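Local coordinates for tRNA modification GTPase mnmE (Chlorobium tepidum, PDB 3GEE), which probably hydrolyses GTP at a high intrinsic rate and takes part in adding a carboxymethylaminomethyl group to the wobble uridine of certain tRNAs, at residues D139-E144 / L412-A417. Numbering follows the deposited sequence.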
ATOM      1  N   ASP A 139       6.143   6.035 -25.470  1.00 99.27           N
ATOM      2  CA  ASP A 139       5.136   5.613 -26.469  1.00 99.20           C
ATOM      3  C   ASP A 139       4.040   4.696 -25.902  1.00 99.26           C
ATOM      4  O   ASP A 139       4.107   4.288 -24.741  1.00 99.25           O
ATOM      5  CB  ASP A 139       5.787   5.027 -27.742  1.00 99.11           C
ATOM      6  CG  ASP A 139       6.463   3.668 -27.518  1.00 99.32           C
ATOM      7  OD1 ASP A 139       6.162   2.971 -26.526  1.00 99.95           O
ATOM      8  OD2 ASP A 139       7.297   3.283 -28.364  1.00 99.02           O
ATOM      9  N   LEU A 140       3.038   4.379 -26.725  1.00 99.40           N
ATOM     10  CA  LEU A 140       1.907   3.553 -26.293  1.00 99.52           C
ATOM     11  C   LEU A 140       2.318   2.200 -25.743  1.00 99.72           C
ATOM     12  O   LEU A 140       1.764   1.747 -24.740  1.00 99.78           O
ATOM     13  CB  LEU A 140       0.887   3.353 -27.413  1.00 99.46           C
ATOM     14  CG  LEU A 140      -0.454   4.071 -27.260  1.00 99.62           C
ATOM     15  CD1 LEU A 140      -1.483   3.428 -28.174  1.00 99.46           C
ATOM     16  CD2 LEU A 140      -0.943   4.047 -25.812  1.00 99.99           C
ATOM     17  N   LEU A 141       3.279   1.559 -26.402  1.00 99.90           N
ATOM     18  CA  LEU A 141       3.822   0.301 -25.909  1.00100.24           C
ATOM     19  C   LEU A 141       4.382   0.489 -24.503  1.00100.43           C
ATOM     20  O   LEU A 141       4.010  -0.235 -23.573  1.00100.42           O
ATOM     21  CB  LEU A 141       4.904  -0.237 -26.845  1.00100.22           C
ATOM     22  CG  LEU A 141       4.479  -0.889 -28.164  1.00100.69           C
ATOM     23  CD1 LEU A 141       5.713  -1.258 -28.968  1.00101.12           C
ATOM     24  CD2 LEU A 141       3.598  -2.122 -27.936  1.00101.15           C
ATOM     25  N   GLN A 142       5.255   1.485 -24.357  1.00100.58           N
ATOM     26  CA  GLN A 142       5.904   1.780 -23.089  1.00100.76           C
ATOM     27  C   GLN A 142       4.884   2.177 -22.033  1.00100.88           C
ATOM     28  O   GLN A 142       4.989   1.764 -20.879  1.00101.06           O
ATOM     29  CB  GLN A 142       6.940   2.881 -23.262  1.00100.74           C
ATOM     30  CG  GLN A 142       8.190   2.454 -24.010  1.00101.20           C
ATOM     31  CD  GLN A 142       9.133   3.616 -24.265  1.00101.88           C
ATOM     32  OE1 GLN A 142       8.781   4.581 -24.950  1.00102.01           O
ATOM     33  NE2 GLN A 142      10.338   3.532 -23.709  1.00102.11           N
ATOM     34  N   ALA A 143       3.895   2.969 -22.437  1.00101.02           N
ATOM     35  CA  ALA A 143       2.782   3.316 -21.558  1.00101.23           C
ATOM     36  C   ALA A 143       2.096   2.056 -21.014  1.00101.35           C
ATOM     37  O   ALA A 143       1.990   1.874 -19.796  1.00101.23           O
ATOM     38  CB  ALA A 143       1.780   4.211 -22.288  1.00101.17           C
ATOM     39  N   GLU A 144       1.661   1.184 -21.924  1.00101.46           N
ATOM     40  CA  GLU A 144       1.005  -0.067 -21.561  1.00101.66           C
ATOM     41  C   GLU A 144       1.920  -0.933 -20.703  1.00101.71           C
ATOM     42  O   GLU A 144       1.456  -1.630 -19.799  1.00101.80           O
ATOM     43  CB  GLU A 144       0.586  -0.844 -22.810  1.00101.70           C
ATOM     44  CG  GLU A 144      -0.513  -0.193 -23.621  1.00102.38           C
ATOM     45  CD  GLU A 144      -1.054  -1.111 -24.695  1.00103.67           C
ATOM     46  OE1 GLU A 144      -1.899  -1.974 -24.370  1.00104.80           O
ATOM     47  OE2 GLU A 144      -0.644  -0.969 -25.868  1.00103.87           O
ATOM     48  N   LEU A 412      -4.085  -8.174 -27.770  1.00 87.31           N
ATOM     49  CA  LEU A 412      -4.925  -8.272 -28.954  1.00 86.13           C
ATOM     50  C   LEU A 412      -4.764  -7.065 -29.893  1.00 85.32           C
ATOM     51  O   LEU A 412      -4.591  -7.235 -31.109  1.00 85.32           O
ATOM     52  CB  LEU A 412      -6.382  -8.432 -28.512  1.00 86.10           C
ATOM     53  CG  LEU A 412      -7.501  -8.655 -29.523  1.00 86.21           C
ATOM     54  CD1 LEU A 412      -7.423 -10.047 -30.139  1.00 86.66           C
ATOM     55  CD2 LEU A 412      -8.832  -8.450 -28.824  1.00 86.21           C
ATOM     56  N   ARG A 413      -4.806  -5.858 -29.325  1.00 84.18           N
ATOM     57  CA  ARG A 413      -4.749  -4.626 -30.112  1.00 83.19           C
ATOM     58  C   ARG A 413      -3.599  -4.626 -31.120  1.00 82.36           C
ATOM     59  O   ARG A 413      -3.816  -4.365 -32.313  1.00 82.45           O
ATOM     60  CB  ARG A 413      -4.657  -3.397 -29.204  1.00 83.31           C
ATOM     61  CG  ARG A 413      -4.791  -2.067 -29.940  1.00 83.58           C
ATOM     62  CD  ARG A 413      -4.576  -0.894 -28.997  1.00 84.39           C
ATOM     63  NE  ARG A 413      -3.221  -0.861 -28.449  1.00 85.29           N
ATOM     64  CZ  ARG A 413      -2.201  -0.204 -29.000  1.00 85.55           C
ATOM     65  NH1 ARG A 413      -2.377   0.480 -30.126  1.00 85.13           N
ATOM     66  NH2 ARG A 413      -1.003  -0.229 -28.425  1.00 85.71           N
ATOM     67  N   HIS A 414      -2.393  -4.930 -30.638  1.00 81.23           N
ATOM     68  CA  HIS A 414      -1.201  -4.973 -31.488  1.00 80.40           C
ATOM     69  C   HIS A 414      -1.323  -6.061 -32.548  1.00 80.46           C
ATOM     70  O   HIS A 414      -1.080  -5.814 -33.731  1.00 80.36           O
ATOM     71  CB  HIS A 414       0.065  -5.205 -30.666  1.00 80.04           C
ATOM     72  CG  HIS A 414       0.081  -4.494 -29.347  1.00 79.33           C
ATOM     73  ND1 HIS A 414       0.856  -4.918 -28.287  1.00 78.45           N
ATOM     74  CD2 HIS A 414      -0.591  -3.399 -28.911  1.00 79.22           C
ATOM     75  CE1 HIS A 414       0.670  -4.108 -27.259  1.00 78.81           C
ATOM     76  NE2 HIS A 414      -0.205  -3.181 -27.610  1.00 79.24           N
ATOM     77  N   TYR A 415      -1.710  -7.258 -32.105  1.00 80.69           N
ATOM     78  CA  TYR A 415      -1.898  -8.411 -32.984  1.00 81.07           C
ATOM     79  C   TYR A 415      -2.772  -8.037 -34.175  1.00 81.77           C
ATOM     80  O   TYR A 415      -2.331  -8.128 -35.323  1.00 81.81           O
ATOM     81  CB  TYR A 415      -2.501  -9.571 -32.183  1.00 80.76           C
ATOM     82  CG  TYR A 415      -2.886 -10.814 -32.960  1.00 80.68           C
ATOM     83  CD1 TYR A 415      -1.914 -11.669 -33.491  1.00 80.60           C
ATOM     84  CD2 TYR A 415      -4.229 -11.162 -33.128  1.00 80.91           C
ATOM     85  CE1 TYR A 415      -2.275 -12.827 -34.192  1.00 80.25           C
ATOM     86  CE2 TYR A 415      -4.602 -12.317 -33.824  1.00 80.50           C
ATOM     87  CZ  TYR A 415      -3.623 -13.143 -34.351  1.00 80.50           C
ATOM     88  OH  TYR A 415      -4.000 -14.281 -35.032  1.00 80.47           O
ATOM     89  N   GLU A 416      -3.989  -7.577 -33.891  1.00 82.84           N
ATOM     90  CA  GLU A 416      -4.960  -7.242 -34.933  1.00 84.10           C
ATOM     91  C   GLU A 416      -4.412  -6.201 -35.900  1.00 84.84           C
ATOM     92  O   GLU A 416      -4.650  -6.282 -37.106  1.00 85.04           O
ATOM     93  CB  GLU A 416      -6.279  -6.766 -34.320  1.00 84.08           C
ATOM     94  CG  GLU A 416      -7.200  -7.901 -33.871  1.00 84.41           C
ATOM     95  CD  GLU A 416      -8.312  -7.437 -32.937  1.00 84.42           C
ATOM     96  OE1 GLU A 416      -8.078  -6.511 -32.125  1.00 85.05           O
ATOM     97  OE2 GLU A 416      -9.420  -8.012 -33.007  1.00 84.78           O
ATOM     98  N   ALA A 417      -3.667  -5.240 -35.362  1.00 85.85           N
ATOM     99  CA  ALA A 417      -3.031  -4.211 -36.172  1.00 86.99           C
ATOM    100  C   ALA A 417      -1.913  -4.779 -37.056  1.00 87.86           C
ATOM    101  O   ALA A 417      -1.792  -4.399 -38.222  1.00 87.92           O
ATOM    102  CB  ALA A 417      -2.504  -3.098 -35.287  1.00 86.98           C
TER
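E144 puts one carboxylate oxygen, OE2, between two donors from the other helix, R413 and H414. The salt bridge runs from R413 NH2 to E144 OE2 at 2.7 Å and meets the oxygen nearly along its C-O bond. From the opposite face of the carboxylate, H414 NE2 donates to the syn side of E144 OE2 but from well out of the carboxylate plane, over 2.8 Å and at an N-H...O angle of 164°. The oxygen lies near the planes of both donor groups, and the imidazole stands almost upright to the carboxylate. With two cationic or potentially cationic neighbours, E144 is likely to stay ionised.

Leucines from the turn before flank the two donors. L141 CD2 sits over one face of the H414 ring, toward its rim, a CH-pi contact 3.9 Å from the centroid, while L140 CD1 lies on a face of the R413 guanidinium, 3.6 Å from NH1. R413 leaves its helix with CG anti to the backbone N (chi1 -172°) and bends at chi3, which swings the guanidinium in beside H414. A glutamine in place of E144 would probably leave R413 without its counter-charge and weaken the hold on the imidazole.

Farther out, the backbone oxygens of Q454 and I455 accept from R413 NH1 and NH2, and D139 and Q142 form a capping box that starts helix 140-151. Within the MnmE helical domain, the axes of helix segments 140-144 and 412-417 run roughly antiparallel (155°) and come within 12.7 Å. The end of helix 441-456 and helix 464-469 pack against both; helix 168-177 covers L141, and F133 of helix 127-134 touches L140.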